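Local structure of 70 kDa protein (Xanthomonas sp., 4B2N) at residues A[119-124]-A[128-133]; A[136-141]-A[168-173]; A[434-439]-A[443-448]; A[475-480]-A[485-490]. The protein is a processive rubber oxygenase (RoxA), a c-type cytochrome with two covalently bound hemes, and cleaves rubber as a dioxygenase. One frame throughout, in Å; residues are numbered along the deposited sequence.

Contact 1: A[119-124]-A[128-133]; sequences FIFLQW and IRPPDF
I128 meets F121 through its main chain: the carbonyl C of I128 lies 3.4 Å from CE1 of F121, while the isoleucine side chain heads away. CA of R129 stands above the centre of the F121 face, 3.7 Å from the centroid and 13° off the normal, which is CH-pi geometry; O of F119 backs the opposite face. A bend in the R129 chain at chi3 returns the guanidinium to the rim of F121, where NH2 of R129 sits 3.5 Å from CE2 of F121. NH2 lies in the plane of the F121 ring at its edge, while CE2 lies over the guanidinium face. F119 offers at most a weak cation-pi attraction, CZ of R129 being 5.3 Å from the F119 centroid; the firmer partner is O of H118, bonded to NH1. P130 adds its CD, 4.1 Å from CB of F121, and opens a type I turn closed by F133 N on P130 O.

With CG anti to the backbone N (chi1 173°), the F133 ring reaches I120, F121 and W124. CE1 of F133 touches CG2 of I120 at 3.8 Å. F121 and F133 make an offset edge-to-face pair, the edge of F121 toward the face of F133, planes 87° apart. W124 runs nearly parallel to F133 but slid aside, its CH2 3.7 Å from F133 CD1. F121, W124 and F133 thus form a buried aromatic cluster at the start of helix 133-141.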
loop_
_atom_site.group_PDB
_atom_site.type_symbol
_atom_site.label_atom_id
_atom_site.label_comp_id
_atom_site.label_asym_id
_atom_site.label_seq_id
_atom_site.Cartn_x
_atom_site.Cartn_y
_atom_site.Cartn_z
ATOM N N PHE A 119 -12.293 1.139 26.483
ATOM C CA PHE A 119 -12.887 2.419 26.985
ATOM C C PHE A 119 -12.652 3.582 26.037
ATOM O O PHE A 119 -12.823 4.727 26.408
ATOM C CB PHE A 119 -12.442 2.735 28.454
ATOM C CG PHE A 119 -13.119 1.834 29.465
ATOM C CD1 PHE A 119 -14.403 2.125 29.947
ATOM C CD2 PHE A 119 -12.536 0.656 29.897
ATOM C CE1 PHE A 119 -15.061 1.279 30.866
ATOM C CE2 PHE A 119 -13.179 -0.199 30.822
ATOM C CZ PHE A 119 -14.450 0.102 31.313
ATOM N N ILE A 120 -12.163 3.318 24.815
ATOM C CA ILE A 120 -11.766 4.437 23.954
ATOM C C ILE A 120 -12.945 5.348 23.590
ATOM O O ILE A 120 -12.716 6.406 23.094
ATOM C CB ILE A 120 -11.126 3.927 22.601
ATOM C CG1 ILE A 120 -10.215 5.000 21.962
ATOM C CG2 ILE A 120 -12.188 3.323 21.678
ATOM C CD1 ILE A 120 -9.160 4.309 21.131
ATOM N N PHE A 121 -14.192 4.942 23.742
ATOM C CA PHE A 121 -15.317 5.916 23.579
ATOM C C PHE A 121 -15.066 7.143 24.496
ATOM O O PHE A 121 -15.578 8.219 24.215
ATOM C CB PHE A 121 -16.702 5.292 23.916
ATOM C CG PHE A 121 -16.782 4.675 25.269
ATOM C CD1 PHE A 121 -17.168 5.449 26.378
ATOM C CD2 PHE A 121 -16.475 3.299 25.446
ATOM C CE1 PHE A 121 -17.238 4.857 27.616
ATOM C CE2 PHE A 121 -16.518 2.714 26.696
ATOM C CZ PHE A 121 -16.871 3.488 27.790
ATOM N N LEU A 122 -14.357 6.967 25.637
ATOM C CA LEU A 122 -14.053 8.142 26.499
ATOM C C LEU A 122 -13.341 9.187 25.690
ATOM O O LEU A 122 -13.670 10.374 25.795
ATOM C CB LEU A 122 -13.220 7.808 27.740
ATOM C CG LEU A 122 -13.959 6.930 28.734
ATOM C CD1 LEU A 122 -12.984 6.470 29.821
ATOM C CD2 LEU A 122 -15.198 7.670 29.305
ATOM N N GLN A 123 -12.371 8.761 24.857
ATOM C CA GLN A 123 -11.608 9.668 24.019
ATOM C C GLN A 123 -12.432 10.263 22.893
ATOM O O GLN A 123 -12.055 11.262 22.267
ATOM C CB GLN A 123 -10.349 8.947 23.416
ATOM C CG GLN A 123 -9.198 8.884 24.456
ATOM C CD GLN A 123 -9.538 8.028 25.656
ATOM O OE1 GLN A 123 -10.092 6.891 25.540
ATOM N NE2 GLN A 123 -9.260 8.580 26.849
ATOM N N TRP A 124 -13.552 9.636 22.574
ATOM C CA TRP A 124 -14.448 10.252 21.555
ATOM C C TRP A 124 -15.330 11.301 22.219
ATOM O O TRP A 124 -16.091 11.967 21.540
ATOM C CB TRP A 124 -15.425 9.227 21.035
ATOM C CG TRP A 124 -14.840 7.967 20.451
ATOM C CD1 TRP A 124 -13.526 7.735 20.055
ATOM C CD2 TRP A 124 -15.544 6.733 20.211
ATOM N NE1 TRP A 124 -13.359 6.475 19.615
ATOM C CE2 TRP A 124 -14.553 5.808 19.647
ATOM C CE3 TRP A 124 -16.854 6.310 20.381
ATOM C CZ2 TRP A 124 -14.879 4.505 19.270
ATOM C CZ3 TRP A 124 -17.168 4.971 20.055
ATOM C CH2 TRP A 124 -16.215 4.107 19.467
ATOM N N ILE A 128 -20.366 6.935 28.756
ATOM C CA ILE A 128 -20.560 5.504 29.001
ATOM C C ILE A 128 -20.630 4.715 27.683
ATOM O O ILE A 128 -20.819 5.283 26.584
ATOM C CB ILE A 128 -21.825 5.236 29.845
ATOM C CG1 ILE A 128 -23.036 5.704 29.049
ATOM C CG2 ILE A 128 -21.685 5.799 31.286
ATOM C CD1 ILE A 128 -24.335 5.099 29.551
ATOM N N ARG A 129 -20.429 3.418 27.763
ATOM C CA ARG A 129 -20.223 2.600 26.520
ATOM C C ARG A 129 -21.532 2.562 25.767
ATOM O O ARG A 129 -22.561 2.143 26.316
ATOM C CB ARG A 129 -19.839 1.157 26.895
ATOM C CG ARG A 129 -19.824 0.142 25.726
ATOM C CD ARG A 129 -19.524 -1.299 26.195
ATOM N NE ARG A 129 -18.469 -1.090 27.161
ATOM C CZ ARG A 129 -17.203 -0.937 26.853
ATOM N NH1 ARG A 129 -16.748 -1.128 25.589
ATOM N NH2 ARG A 129 -16.399 -0.608 27.841
ATOM N N PRO A 130 -21.525 2.999 24.498
ATOM C CA PRO A 130 -22.758 2.880 23.784
ATOM C C PRO A 130 -22.945 1.412 23.280
ATOM O O PRO A 130 -21.975 0.673 23.205
ATOM C CB PRO A 130 -22.579 3.863 22.651
ATOM C CG PRO A 130 -21.086 3.766 22.342
ATOM C CD PRO A 130 -20.458 3.668 23.728
ATOM N N PRO A 131 -24.190 0.972 23.046
ATOM C CA PRO A 131 -24.343 -0.468 22.768
ATOM C C PRO A 131 -23.938 -0.767 21.355
ATOM O O PRO A 131 -23.763 -1.946 21.010
ATOM C CB PRO A 131 -25.827 -0.726 22.975
ATOM C CG PRO A 131 -26.494 0.612 22.815
ATOM C CD PRO A 131 -25.487 1.585 23.406
ATOM N N ASP A 132 -23.802 0.289 20.543
ATOM C CA ASP A 132 -23.222 0.101 19.184
ATOM C C ASP A 132 -21.698 0.381 19.102
ATOM O O ASP A 132 -21.151 0.642 18.017
ATOM C CB ASP A 132 -23.976 0.929 18.156
ATOM C CG ASP A 132 -23.923 2.436 18.461
ATOM O OD1 ASP A 132 -23.412 2.812 19.517
ATOM O OD2 ASP A 132 -24.367 3.202 17.597
ATOM N N PHE A 133 -21.000 0.293 20.253
ATOM C CA PHE A 133 -19.590 0.618 20.348
ATOM C C PHE A 133 -18.786 -0.064 19.205
ATOM O O PHE A 133 -18.012 0.542 18.509
ATOM C CB PHE A 133 -19.056 0.125 21.693
ATOM C CG PHE A 133 -17.556 0.263 21.843
ATOM C CD1 PHE A 133 -16.968 1.522 21.963
ATOM C CD2 PHE A 133 -16.709 -0.892 21.843
ATOM C CE1 PHE A 133 -15.573 1.630 22.105
ATOM C CE2 PHE A 133 -15.309 -0.784 21.985
ATOM C CZ PHE A 133 -14.744 0.503 22.090
#

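Contact 2: A[136-141]-A[168-173]; sequences QVSKRY and QLPLGL
V137 and S138, in the middle of helix 133-141, rest against P170, the first residue of a type II beta turn that runs to L173. The turn is closed by the bond from L173 N to P170 O, 3.1 Å long, and G172 holds its third position with a positive phi (111°).

Apolar packing carries most of the contact. V137 has CG1 anti to its main-chain N (chi1 175°), and this one methyl serves both partners: CG1 of V137 is 3.6 Å from CG of P170 and 4.0 Å from CD1 of L173. The valine crosses the pyrrolidine at about a right angle. The same CG1 also lies at the edge of the Y141 ring, in its plane, and Y117 of helix 114-118 packs on V137, P170 and L173 alike.

A main-chain bond of G172 with S190 ties the turn to the residue before the heme-linking C191, and the L173 side chain is about 10 Å from heme c.

No hydrogen bond crosses between 136-141 and 168-173. Across the two segments OG of S138 touches only carbon of the proline ring, 3.5 Å from CB of P170.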
loop_
_atom_site.group_PDB
_atom_site.type_symbol
_atom_site.label_atom_id
_atom_site.label_comp_id
_atom_site.label_asym_id
_atom_site.label_seq_id
_atom_site.Cartn_x
_atom_site.Cartn_y
_atom_site.Cartn_z
ATOM N N GLN A 136 -19.385 1.654 15.984
ATOM C CA GLN A 136 -18.803 2.984 15.992
ATOM C C GLN A 136 -17.281 2.989 15.805
ATOM O O GLN A 136 -16.738 3.904 15.163
ATOM C CB GLN A 136 -19.184 3.744 17.300
ATOM C CG GLN A 136 -20.680 4.122 17.249
ATOM C CD GLN A 136 -21.022 5.228 18.237
ATOM O OE1 GLN A 136 -21.889 5.075 19.129
ATOM N NE2 GLN A 136 -20.384 6.356 18.048
ATOM N N VAL A 137 -16.612 1.953 16.349
ATOM C CA VAL A 137 -15.180 1.853 16.102
ATOM C C VAL A 137 -14.900 1.802 14.605
ATOM O O VAL A 137 -14.040 2.546 14.136
ATOM C CB VAL A 137 -14.504 0.680 16.803
ATOM C CG1 VAL A 137 -13.023 0.552 16.394
ATOM C CG2 VAL A 137 -14.657 0.850 18.302
ATOM N N SER A 138 -15.595 0.921 13.900
ATOM C CA SER A 138 -15.455 0.738 12.426
ATOM C C SER A 138 -15.756 2.026 11.738
ATOM O O SER A 138 -15.025 2.432 10.846
ATOM C CB SER A 138 -16.437 -0.343 11.922
ATOM O OG SER A 138 -15.749 -1.614 12.040
ATOM N N LYS A 139 -16.867 2.646 12.113
ATOM C CA LYS A 139 -17.268 3.883 11.439
ATOM C C LYS A 139 -16.227 5.004 11.615
ATOM O O LYS A 139 -15.792 5.607 10.649
ATOM C CB LYS A 139 -18.619 4.371 11.970
ATOM C CG LYS A 139 -19.830 3.663 11.382
ATOM C CD LYS A 139 -21.037 4.039 12.260
ATOM C CE LYS A 139 -22.296 3.480 11.735
ATOM N NZ LYS A 139 -23.338 4.201 12.531
ATOM N N ARG A 140 -15.812 5.235 12.874
ATOM C CA ARG A 140 -14.912 6.346 13.205
ATOM C C ARG A 140 -13.576 6.181 12.504
ATOM O O ARG A 140 -13.005 7.133 11.949
ATOM C CB ARG A 140 -14.651 6.386 14.725
ATOM C CG ARG A 140 -13.812 7.610 15.145
ATOM C CD ARG A 140 -13.773 7.597 16.650
ATOM N NE ARG A 140 -12.888 8.616 17.177
ATOM C CZ ARG A 140 -13.297 9.844 17.497
ATOM N NH1 ARG A 140 -14.587 10.168 17.290
ATOM N NH2 ARG A 140 -12.433 10.728 18.005
ATOM N N TYR A 141 -13.073 4.959 12.475
ATOM C CA TYR A 141 -11.690 4.812 12.053
ATOM C C TYR A 141 -11.593 4.388 10.592
ATOM O O TYR A 141 -10.473 4.244 10.078
ATOM C CB TYR A 141 -10.956 3.822 12.956
ATOM C CG TYR A 141 -10.852 4.315 14.382
ATOM C CD1 TYR A 141 -10.302 5.595 14.674
ATOM C CD2 TYR A 141 -11.307 3.533 15.433
ATOM C CE1 TYR A 141 -10.278 6.068 16.003
ATOM C CE2 TYR A 141 -11.245 3.992 16.736
ATOM C CZ TYR A 141 -10.703 5.216 17.026
ATOM O OH TYR A 141 -10.714 5.598 18.365
ATOM N N GLN A 168 -14.327 -8.470 20.274
ATOM C CA GLN A 168 -14.002 -8.563 18.875
ATOM C C GLN A 168 -13.549 -7.187 18.403
ATOM O O GLN A 168 -14.230 -6.161 18.665
ATOM C CB GLN A 168 -15.270 -9.027 18.064
ATOM C CG GLN A 168 -15.179 -8.905 16.521
ATOM C CD GLN A 168 -14.452 -10.107 15.922
ATOM O OE1 GLN A 168 -13.892 -10.968 16.669
ATOM N NE2 GLN A 168 -14.306 -10.099 14.579
ATOM N N LEU A 169 -12.510 -7.195 17.558
ATOM C CA LEU A 169 -11.995 -6.010 16.958
ATOM C C LEU A 169 -12.371 -5.946 15.496
ATOM O O LEU A 169 -12.506 -6.991 14.865
ATOM C CB LEU A 169 -10.430 -5.991 16.997
ATOM C CG LEU A 169 -9.803 -6.094 18.401
ATOM C CD1 LEU A 169 -8.366 -6.617 18.269
ATOM C CD2 LEU A 169 -9.917 -4.715 19.064
ATOM N N PRO A 170 -12.523 -4.722 14.942
ATOM C CA PRO A 170 -12.733 -4.640 13.484
ATOM C C PRO A 170 -11.532 -5.077 12.693
ATOM O O PRO A 170 -10.384 -5.059 13.213
ATOM C CB PRO A 170 -12.862 -3.125 13.224
ATOM C CG PRO A 170 -13.283 -2.535 14.492
ATOM C CD PRO A 170 -12.590 -3.388 15.570
ATOM N N LEU A 171 -11.727 -5.403 11.407
ATOM C CA LEU A 171 -10.645 -5.692 10.513
ATOM C C LEU A 171 -9.753 -4.494 10.517
ATOM O O LEU A 171 -10.242 -3.372 10.372
ATOM C CB LEU A 171 -11.204 -5.827 9.109
ATOM C CG LEU A 171 -10.207 -6.116 8.008
ATOM C CD1 LEU A 171 -9.401 -7.413 8.197
ATOM C CD2 LEU A 171 -11.004 -6.032 6.683
ATOM N N GLY A 172 -8.459 -4.662 10.666
ATOM C CA GLY A 172 -7.652 -3.408 10.696
ATOM C C GLY A 172 -7.051 -3.078 12.030
ATOM O O GLY A 172 -6.083 -2.318 12.114
ATOM N N LEU A 173 -7.646 -3.611 13.079
ATOM C CA LEU A 173 -6.998 -3.536 14.404
ATOM C C LEU A 173 -6.709 -4.977 14.755
ATOM O O LEU A 173 -7.382 -5.922 14.254
ATOM C CB LEU A 173 -7.888 -2.966 15.527
ATOM C CG LEU A 173 -8.295 -1.479 15.349
ATOM C CD1 LEU A 173 -9.283 -0.969 16.402
ATOM C CD2 LEU A 173 -7.083 -0.527 15.223
#

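Contact 3: A[434-439]-A[443-448]; sequences RLMADE and RAWNSG
E439 and R443 face each other one helical turn apart, and both their main chains and their side chains are bonded. The backbone pair is the i to i+4 bond at the start of helix 439-446, R443 N to E439 O at 2.8 Å, bent to 150° at the hydrogen. D438 occupies the N-cap position just before it and caps a backbone N of the first turn.

The side chains add a salt bridge. NE of R443 donates to OE2 of E439 over 2.9 Å, nearly straight at 170°. The oxygen accepts through its anti lone pair and lies in the guanidinium plane, although the carboxylate itself is turned well out of that plane. E439 reaches it by a bend at chi2 (75°), while R443 stays extended from CG to NE. E439 is held chiefly by R442 through OE1, and NH1 of R443 bonds O of Y480, whose ring also gives a cation-pi contact.

At the far end of the helix, OG of S447 donates to O of R443 over 2.8 Å, sharing that carbonyl with a weak bond from S447 N.

Apolar contact is small. M436, bent at chi2 and chi3, brings CE to within 3.9 Å of CB of W445; NE1 of W445 is bonded to N493 O. This end of the contact borders a heme site, the W445 side chain lying about 6 Å from that of heme-binding F301.

The carboxylate, gripped by two arginines and set at the N-terminal end of the helix, is probably kept ionised, with its charge favourably placed against the helix dipole.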
loop_
_atom_site.group_PDB
_atom_site.type_symbol
_atom_site.label_atom_id
_atom_site.label_comp_id
_atom_site.label_asym_id
_atom_site.label_seq_id
_atom_site.Cartn_x
_atom_site.Cartn_y
_atom_site.Cartn_z
ATOM N N ARG A 434 9.331 11.920 -4.972
ATOM C CA ARG A 434 10.512 12.478 -4.304
ATOM C C ARG A 434 10.952 11.769 -3.015
ATOM O O ARG A 434 11.975 12.116 -2.410
ATOM C CB ARG A 434 10.272 13.972 -3.982
ATOM C CG ARG A 434 9.416 14.704 -5.028
ATOM C CD ARG A 434 10.233 15.142 -6.215
ATOM N NE ARG A 434 9.518 15.841 -7.308
ATOM C CZ ARG A 434 8.762 16.944 -7.211
ATOM N NH1 ARG A 434 8.464 17.501 -6.040
ATOM N NH2 ARG A 434 8.235 17.464 -8.320
ATOM N N LEU A 435 10.172 10.808 -2.554
ATOM C CA LEU A 435 10.525 10.136 -1.327
ATOM C C LEU A 435 12.019 9.722 -1.267
ATOM O O LEU A 435 12.717 10.035 -0.291
ATOM C CB LEU A 435 9.623 8.921 -1.105
ATOM C CG LEU A 435 10.028 7.973 0.027
ATOM C CD1 LEU A 435 9.544 8.469 1.369
ATOM C CD2 LEU A 435 9.511 6.582 -0.295
ATOM N N MET A 436 12.516 8.992 -2.252
ATOM C CA MET A 436 13.922 8.628 -2.042
ATOM C C MET A 436 14.764 9.201 -3.196
ATOM O O MET A 436 15.692 8.562 -3.679
ATOM C CB MET A 436 14.033 7.116 -1.937
ATOM C CG MET A 436 13.565 6.582 -0.578
ATOM S SD MET A 436 14.863 6.473 0.635
ATOM C CE MET A 436 15.803 5.021 0.133
ATOM N N ALA A 437 14.380 10.397 -3.648
ATOM C CA ALA A 437 15.082 11.053 -4.714
ATOM C C ALA A 437 16.582 11.329 -4.401
ATOM O O ALA A 437 17.411 11.303 -5.324
ATOM C CB ALA A 437 14.356 12.360 -5.115
ATOM N N ASP A 438 16.913 11.560 -3.144
ATOM C CA ASP A 438 18.287 11.913 -2.709
ATOM C C ASP A 438 19.217 10.685 -2.678
ATOM O O ASP A 438 18.927 9.696 -1.948
ATOM C CB ASP A 438 18.203 12.522 -1.306
ATOM C CG ASP A 438 19.461 13.239 -0.889
ATOM O OD1 ASP A 438 20.590 12.692 -0.947
ATOM O OD2 ASP A 438 19.299 14.388 -0.429
ATOM N N GLU A 439 20.344 10.764 -3.406
ATOM C CA GLU A 439 21.332 9.689 -3.473
ATOM C C GLU A 439 21.750 9.247 -2.087
ATOM O O GLU A 439 22.042 8.054 -1.870
ATOM C CB GLU A 439 22.558 10.138 -4.299
ATOM C CG GLU A 439 23.724 9.148 -4.373
ATOM C CD GLU A 439 23.442 7.963 -5.316
ATOM O OE1 GLU A 439 22.374 7.941 -5.971
ATOM O OE2 GLU A 439 24.269 7.017 -5.413
ATOM N N ARG A 443 21.659 5.443 -0.839
ATOM C CA ARG A 443 22.898 4.757 -0.502
ATOM C C ARG A 443 22.838 4.134 0.911
ATOM O O ARG A 443 23.440 3.067 1.086
ATOM C CB ARG A 443 24.098 5.683 -0.571
ATOM C CG ARG A 443 24.587 5.891 -1.986
ATOM C CD ARG A 443 25.855 6.764 -1.955
ATOM N NE ARG A 443 26.293 6.924 -3.343
ATOM C CZ ARG A 443 27.571 6.890 -3.752
ATOM N NH1 ARG A 443 28.577 6.702 -2.886
ATOM N NH2 ARG A 443 27.847 6.978 -5.080
ATOM N N ALA A 444 22.184 4.808 1.858
ATOM C CA ALA A 444 21.994 4.259 3.198
ATOM C C ALA A 444 21.233 2.899 3.152
ATOM O O ALA A 444 21.527 1.935 3.865
ATOM C CB ALA A 444 21.172 5.220 4.037
ATOM N N TRP A 445 20.155 2.901 2.365
ATOM C CA TRP A 445 19.378 1.710 2.110
ATOM C C TRP A 445 20.209 0.620 1.412
ATOM O O TRP A 445 20.210 -0.562 1.831
ATOM C CB TRP A 445 18.192 2.126 1.209
ATOM C CG TRP A 445 17.407 0.942 0.751
ATOM C CD1 TRP A 445 17.733 0.061 -0.269
ATOM C CD2 TRP A 445 16.155 0.478 1.296
ATOM N NE1 TRP A 445 16.751 -0.907 -0.404
ATOM C CE2 TRP A 445 15.778 -0.695 0.525
ATOM C CE3 TRP A 445 15.312 0.920 2.338
ATOM C CZ2 TRP A 445 14.609 -1.431 0.797
ATOM C CZ3 TRP A 445 14.112 0.190 2.578
ATOM C CH2 TRP A 445 13.768 -0.944 1.805
ATOM N N ASN A 446 20.832 0.986 0.271
ATOM C CA ASN A 446 21.608 0.088 -0.589
ATOM C C ASN A 446 22.747 -0.631 0.121
ATOM O O ASN A 446 23.178 -1.706 -0.300
ATOM C CB ASN A 446 22.190 0.881 -1.753
ATOM C CG ASN A 446 21.120 1.321 -2.731
ATOM O OD1 ASN A 446 19.981 0.818 -2.652
ATOM N ND2 ASN A 446 21.456 2.231 -3.670
ATOM N N SER A 447 23.271 -0.023 1.172
ATOM C CA SER A 447 24.432 -0.538 1.860
ATOM C C SER A 447 24.038 -1.250 3.156
ATOM O O SER A 447 24.829 -1.260 4.092
ATOM C CB SER A 447 25.409 0.639 2.192
ATOM O OG SER A 447 24.752 1.581 3.052
ATOM N N GLY A 448 22.832 -1.833 3.258
ATOM C CA GLY A 448 22.551 -2.545 4.519
ATOM C C GLY A 448 21.536 -3.664 4.394
ATOM O O GLY A 448 21.244 -4.156 3.305
#

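Contact 4: A[475-480]-A[485-490]; sequences VPRAIY and PIYSPL
P476 presses its ring carbons CB and CG onto the flat face of Y487. CG of P476 sits over the centre of the tyrosine ring, 3.5 Å from its centroid and only 5° off the normal, a CH-pi contact. CB of P476 shares the same face, 3.4 Å from CG of Y487. With CG anti to the main-chain N (chi1 177°), the Y487 ring lies face-on to P476.

Y480 is the larger projection. Its ring enters the bend of 485-490, with I486 along one part and L490 at the outer end. CE1 of Y480 is 3.8 Å from CG1 of I486, while its OH comes 3.5 Å from CD2 of L490. At the base, O of P485 lies at the ring edge, near its plane, and CG2 of I479 touches CD of P485.

Polar links are few. A water donates to both P476 O and P485 O, at 2.8 and 2.7 Å. NH1 of R477 gives S488 OG a weak bond (3.0 Å, bent to 146°); its stronger partner is O of S447.

The loop is therefore held to helix 467-481 chiefly by ring and aliphatic packing, while the buried arginine bonds mostly to other parts of the chain, its charge probably balanced by E275.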
loop_
_atom_site.group_PDB
_atom_site.type_symbol
_atom_site.label_atom_id
_atom_site.label_comp_id
_atom_site.label_asym_id
_atom_site.label_seq_id
_atom_site.Cartn_x
_atom_site.Cartn_y
_atom_site.Cartn_z
ATOM N N VAL A 475 29.459 6.680 11.092
ATOM C CA VAL A 475 30.285 7.737 10.477
ATOM C C VAL A 475 30.786 7.299 9.070
ATOM O O VAL A 475 30.522 7.973 8.079
ATOM C CB VAL A 475 31.440 8.143 11.430
ATOM C CG1 VAL A 475 32.290 9.203 10.758
ATOM C CG2 VAL A 475 30.898 8.679 12.753
ATOM N N PRO A 476 31.489 6.137 8.964
ATOM C CA PRO A 476 31.940 5.757 7.629
ATOM C C PRO A 476 30.764 5.411 6.764
ATOM O O PRO A 476 30.871 5.560 5.579
ATOM C CB PRO A 476 32.772 4.464 7.828
ATOM C CG PRO A 476 32.435 4.012 9.210
ATOM C CD PRO A 476 32.098 5.258 9.971
ATOM N N ARG A 477 29.635 4.988 7.338
ATOM C CA ARG A 477 28.405 4.844 6.461
ATOM C C ARG A 477 27.989 6.171 5.821
ATOM O O ARG A 477 27.765 6.289 4.554
ATOM C CB ARG A 477 27.254 4.237 7.291
ATOM C CG ARG A 477 27.428 2.688 7.510
ATOM C CD ARG A 477 26.246 2.077 8.322
ATOM N NE ARG A 477 25.047 2.362 7.549
ATOM C CZ ARG A 477 24.617 1.737 6.465
ATOM N NH1 ARG A 477 25.250 0.656 5.992
ATOM N NH2 ARG A 477 23.561 2.227 5.821
ATOM N N ALA A 478 27.889 7.204 6.661
ATOM C CA ALA A 478 27.496 8.566 6.189
ATOM C C ALA A 478 28.500 9.075 5.148
ATOM O O ALA A 478 28.133 9.731 4.180
ATOM C CB ALA A 478 27.399 9.531 7.379
ATOM N N ILE A 479 29.783 8.767 5.351
ATOM C CA ILE A 479 30.784 9.119 4.372
ATOM C C ILE A 479 30.520 8.466 3.014
ATOM O O ILE A 479 30.542 9.144 1.943
ATOM C CB ILE A 479 32.188 8.775 4.884
ATOM C CG1 ILE A 479 32.558 9.756 6.037
ATOM C CG2 ILE A 479 33.186 8.874 3.727
ATOM C CD1 ILE A 479 33.728 9.185 6.867
ATOM N N TYR A 480 30.256 7.170 3.032
ATOM C CA TYR A 480 29.861 6.479 1.813
ATOM C C TYR A 480 28.578 7.109 1.237
ATOM O O TYR A 480 28.514 7.386 0.024
ATOM C CB TYR A 480 29.584 4.971 2.044
ATOM C CG TYR A 480 28.965 4.395 0.814
ATOM C CD1 TYR A 480 29.724 4.270 -0.363
ATOM C CD2 TYR A 480 27.595 4.036 0.787
ATOM C CE1 TYR A 480 29.127 3.823 -1.542
ATOM C CE2 TYR A 480 27.006 3.540 -0.370
ATOM C CZ TYR A 480 27.790 3.446 -1.527
ATOM O OH TYR A 480 27.176 2.960 -2.649
ATOM N N PRO A 485 34.341 6.505 0.201
ATOM C CA PRO A 485 34.628 5.087 0.024
ATOM C C PRO A 485 33.521 4.204 0.596
ATOM O O PRO A 485 32.812 4.573 1.578
ATOM C CB PRO A 485 35.896 4.861 0.848
ATOM C CG PRO A 485 36.545 6.196 0.887
ATOM C CD PRO A 485 35.439 7.215 0.877
ATOM N N ILE A 486 33.407 3.052 -0.038
ATOM C CA ILE A 486 32.495 1.996 0.389
ATOM C C ILE A 486 32.860 1.610 1.794
ATOM O O ILE A 486 34.059 1.534 2.151
ATOM C CB ILE A 486 32.601 0.807 -0.552
ATOM C CG1 ILE A 486 31.881 1.196 -1.858
ATOM C CG2 ILE A 486 32.010 -0.438 0.120
ATOM C CD1 ILE A 486 32.184 0.273 -3.028
ATOM N N TYR A 487 31.859 1.461 2.660
ATOM C CA TYR A 487 32.192 0.930 3.966
ATOM C C TYR A 487 31.394 -0.390 4.082
ATOM O O TYR A 487 31.940 -1.490 3.946
ATOM C CB TYR A 487 31.779 1.924 5.064
ATOM C CG TYR A 487 32.039 1.398 6.451
ATOM C CD1 TYR A 487 33.361 1.205 6.893
ATOM C CD2 TYR A 487 31.003 1.041 7.309
ATOM C CE1 TYR A 487 33.638 0.731 8.181
ATOM C CE2 TYR A 487 31.287 0.538 8.590
ATOM C CZ TYR A 487 32.592 0.409 9.006
ATOM O OH TYR A 487 32.920 -0.075 10.256
ATOM N N SER A 488 30.109 -0.278 4.346
ATOM C CA SER A 488 29.245 -1.485 4.405
ATOM C C SER A 488 29.035 -2.062 3.013
ATOM O O SER A 488 28.862 -1.323 2.032
ATOM C CB SER A 488 27.883 -1.130 4.968
ATOM O OG SER A 488 27.974 -0.486 6.233
ATOM N N PRO A 489 29.008 -3.381 2.896
ATOM C CA PRO A 489 28.801 -3.799 1.495
ATOM C C PRO A 489 27.387 -3.441 0.958
ATOM O O PRO A 489 26.408 -3.300 1.742
ATOM C CB PRO A 489 29.003 -5.293 1.538
ATOM C CG PRO A 489 28.868 -5.703 2.992
ATOM C CD PRO A 489 29.100 -4.489 3.853
ATOM N N LEU A 490 27.320 -3.308 -0.350
ATOM C CA LEU A 490 26.060 -3.072 -1.038
ATOM C C LEU A 490 25.307 -4.381 -1.281
ATOM O O LEU A 490 25.912 -5.405 -1.540
ATOM C CB LEU A 490 26.262 -2.400 -2.347
ATOM C CG LEU A 490 27.082 -1.114 -2.293
ATOM C CD1 LEU A 490 26.917 -0.456 -3.635
ATOM C CD2 LEU A 490 26.636 -0.146 -1.228
HETATM O O HOH W 1 33.297 5.363 4.146
#

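How the contacts relate
The four contacts form two pairs. Contacts 1 and 2, with centres 12 Å apart, are consecutive along the chain and share helix 133-141; NE1 of W124 lies 3.1 Å from OH of Y141, a probable hydrogen bond. Contacts 3 and 4, centres 13 Å apart, are joined by R477, whose NH1 is 2.7 Å from O of S447 and whose NH2 is 2.8 Å from O of A444. Contacts 2 and 3 lie on opposite sides of the chain's centre, about 22 Å apart at their nearest atoms. Each lies about 10 Å from a bound heme c, measured from the side chains of L173 and M436. Contacts 1 and 4 are peripheral.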